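Local coordinates for protein 3-keto-5-aminohexanoate cleavage enzyme (Burkholderia xenovorans LB400, PDB 3E49) that probably cleaves 3-keto-5-aminohexanoate or a related beta-keto acid, using a zinc ion held inside a TIM barrel, at residues 48-53 / 168-173. Residues are numbered along the deposited sequence; the frame is centred on the assembly and turned at random.
Sequences VIHLHA and RFEFEC. With ZN (zinc ion), chain E.
E170 OE1 is gripped by two donors: ND1 of H50 reaches it across the barrel interior at 2.8 Å, and the side-chain amide of N84 adds a second hydrogen bond. The bond from H50 is somewhat bent, 143° at the hydrogen. OE1 accepts through its syn lone pair and lies at the edge of the H50 ring, 17° out of the ring plane, while the carboxylate itself stands steeply to the ring, the planes 75° apart. Both side chains leave their strands with CG anti to the backbone N, and the extended glutamate chain helps span the 9.2 Å between the CA atoms of H50 and E170. Histidine suits position 50 because its two nitrogens serve two partners: with ND1 committed as donor, H50 NE2 binds zinc at 2.2 Å. H52 NE2 binds the metal at the same length, E259 is the third protein ligand, and two waters complete the set. E172 comes at H50 from the opposite direction, bringing its OE2 to 3.4 Å from H50 CE1, and accepts a weak hydrogen bond from one zinc-bound water. R255 forms a salt bridge with E170 OE2, which Q198 also binds, and so probably offsets the negative charge of this buried carboxylate. Strands 48-54 and 168-173 are not neighbours in the parallel barrel, and they meet through inward-pointing side chains. By bonding to a zinc ligand, E170 acts as a second-shell residue: its carboxylate helps fix the rotation of the H50 ring, together with the zinc at NE2, and probably makes NE2 a more electron-rich ligand for the metal.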
loop_
_atom_site.group_PDB
_atom_site.type_symbol
_atom_site.label_atom_id
_atom_site.label_comp_id
_atom_site.label_asym_id
_atom_site.label_seq_id
_atom_site.Cartn_x
_atom_site.Cartn_y
_atom_site.Cartn_z
ATOM N N VAL A 48 30.805 -3.781 -2.019
ATOM C CA VAL A 48 30.978 -2.587 -1.169
ATOM C C VAL A 48 31.151 -2.994 0.287
ATOM O O VAL A 48 30.372 -3.784 0.813
ATOM C CB VAL A 48 29.754 -1.591 -1.270
ATOM C CG1 VAL A 48 29.966 -0.352 -0.324
ATOM C CG2 VAL A 48 29.483 -1.157 -2.776
ATOM N N ILE A 49 32.178 -2.438 0.929
ATOM C CA ILE A 49 32.502 -2.697 2.312
ATOM C C ILE A 49 32.258 -1.426 3.129
ATOM O O ILE A 49 32.901 -0.430 2.947
ATOM C CB ILE A 49 33.987 -3.179 2.471
ATOM C CG1 ILE A 49 34.306 -4.292 1.467
ATOM C CG2 ILE A 49 34.235 -3.662 3.865
ATOM C CD1 ILE A 49 33.488 -5.621 1.664
ATOM N N HIS A 50 31.262 -1.471 4.007
ATOM C CA HIS A 50 30.882 -0.354 4.848
ATOM C C HIS A 50 31.669 -0.510 6.157
ATOM O O HIS A 50 31.535 -1.527 6.882
ATOM C CB HIS A 50 29.354 -0.362 5.049
ATOM C CG HIS A 50 28.856 0.628 6.042
ATOM N ND1 HIS A 50 28.142 1.746 5.686
ATOM C CD2 HIS A 50 28.837 0.593 7.390
ATOM C CE1 HIS A 50 27.778 2.399 6.776
ATOM N NE2 HIS A 50 28.267 1.766 7.819
ATOM N N LEU A 51 32.451 0.524 6.467
ATOM C CA LEU A 51 33.455 0.474 7.541
ATOM C C LEU A 51 33.349 1.454 8.672
ATOM O O LEU A 51 33.069 2.648 8.477
ATOM C CB LEU A 51 34.861 0.648 6.906
ATOM C CG LEU A 51 35.329 -0.516 6.036
ATOM C CD1 LEU A 51 36.319 -0.084 4.951
ATOM C CD2 LEU A 51 35.885 -1.648 6.871
ATOM N N HIS A 52 33.536 0.911 9.881
ATOM C CA HIS A 52 33.764 1.705 11.083
ATOM C C HIS A 52 35.053 1.158 11.678
ATOM O O HIS A 52 35.509 0.057 11.319
ATOM C CB HIS A 52 32.697 1.524 12.168
ATOM C CG HIS A 52 31.336 2.005 11.810
ATOM N ND1 HIS A 52 30.580 2.759 12.676
ATOM C CD2 HIS A 52 30.542 1.742 10.741
ATOM C CE1 HIS A 52 29.387 2.969 12.146
ATOM N NE2 HIS A 52 29.336 2.358 10.978
ATOM N N ALA A 53 35.614 1.927 12.617
ATOM C CA ALA A 53 36.818 1.532 13.334
ATOM C C ALA A 53 36.443 1.395 14.800
ATOM O O ALA A 53 35.498 2.053 15.290
ATOM C CB ALA A 53 37.926 2.582 13.167
ATOM N N ARG A 168 30.840 10.043 -2.767
ATOM C CA ARG A 168 29.411 9.911 -2.983
ATOM C C ARG A 168 28.844 9.183 -1.788
ATOM O O ARG A 168 29.576 8.623 -0.985
ATOM C CB ARG A 168 29.088 9.268 -4.316
ATOM C CG ARG A 168 29.509 10.214 -5.474
ATOM C CD ARG A 168 29.290 9.663 -6.857
ATOM N NE ARG A 168 27.890 9.396 -7.059
ATOM C CZ ARG A 168 26.968 10.304 -7.341
ATOM N NH1 ARG A 168 27.267 11.583 -7.499
ATOM N NH2 ARG A 168 25.715 9.908 -7.466
ATOM N N PHE A 169 27.545 9.217 -1.646
ATOM C CA PHE A 169 26.968 8.731 -0.392
ATOM C C PHE A 169 26.050 7.557 -0.446
ATOM O O PHE A 169 25.313 7.369 -1.407
ATOM C CB PHE A 169 26.213 9.871 0.264
ATOM C CG PHE A 169 27.058 11.094 0.488
ATOM C CD1 PHE A 169 27.895 11.181 1.585
ATOM C CD2 PHE A 169 27.036 12.146 -0.428
ATOM C CE1 PHE A 169 28.686 12.312 1.777
ATOM C CE2 PHE A 169 27.835 13.272 -0.238
ATOM C CZ PHE A 169 28.650 13.356 0.858
ATOM N N GLU A 170 26.127 6.779 0.631
ATOM C CA GLU A 170 25.179 5.726 0.927
ATOM C C GLU A 170 24.228 6.466 1.870
ATOM O O GLU A 170 24.573 6.702 3.031
ATOM C CB GLU A 170 25.851 4.521 1.630
ATOM C CG GLU A 170 24.887 3.412 2.080
ATOM C CD GLU A 170 25.491 2.415 3.054
ATOM O OE1 GLU A 170 26.542 2.703 3.653
ATOM O OE2 GLU A 170 24.882 1.336 3.277
ATOM N N PHE A 171 23.063 6.887 1.352
ATOM C CA PHE A 171 22.077 7.603 2.134
ATOM C C PHE A 171 21.299 6.587 2.970
ATOM O O PHE A 171 20.560 5.760 2.434
ATOM C CB PHE A 171 21.129 8.414 1.240
ATOM C CG PHE A 171 21.845 9.418 0.333
ATOM C CD1 PHE A 171 22.213 10.660 0.850
ATOM C CD2 PHE A 171 22.052 9.141 -1.000
ATOM C CE1 PHE A 171 22.859 11.593 0.050
ATOM C CE2 PHE A 171 22.743 10.052 -1.810
ATOM C CZ PHE A 171 23.111 11.300 -1.277
ATOM N N GLU A 172 21.493 6.648 4.284
ATOM C CA GLU A 172 20.879 5.722 5.210
ATOM C C GLU A 172 19.581 6.337 5.628
ATOM O O GLU A 172 19.567 7.336 6.341
ATOM C CB GLU A 172 21.779 5.485 6.404
ATOM C CG GLU A 172 23.013 4.738 6.044
ATOM C CD GLU A 172 23.961 4.585 7.227
ATOM O OE1 GLU A 172 24.061 5.546 8.053
ATOM O OE2 GLU A 172 24.608 3.507 7.288
ATOM N N CYS A 173 18.499 5.768 5.127
ATOM C CA CYS A 173 17.161 6.290 5.388
ATOM C C CYS A 173 16.407 5.313 6.293
ATOM O O CYS A 173 16.051 4.213 5.881
ATOM C CB CYS A 173 16.429 6.517 4.076
ATOM S SG CYS A 173 17.331 7.692 2.955
HETATM ZN ZN ZN E . 27.449 2.006 9.835
HETATM O O HOH W 1 27.089 4.331 9.535
HETATM O O HOH W 2 25.174 2.257 9.132
#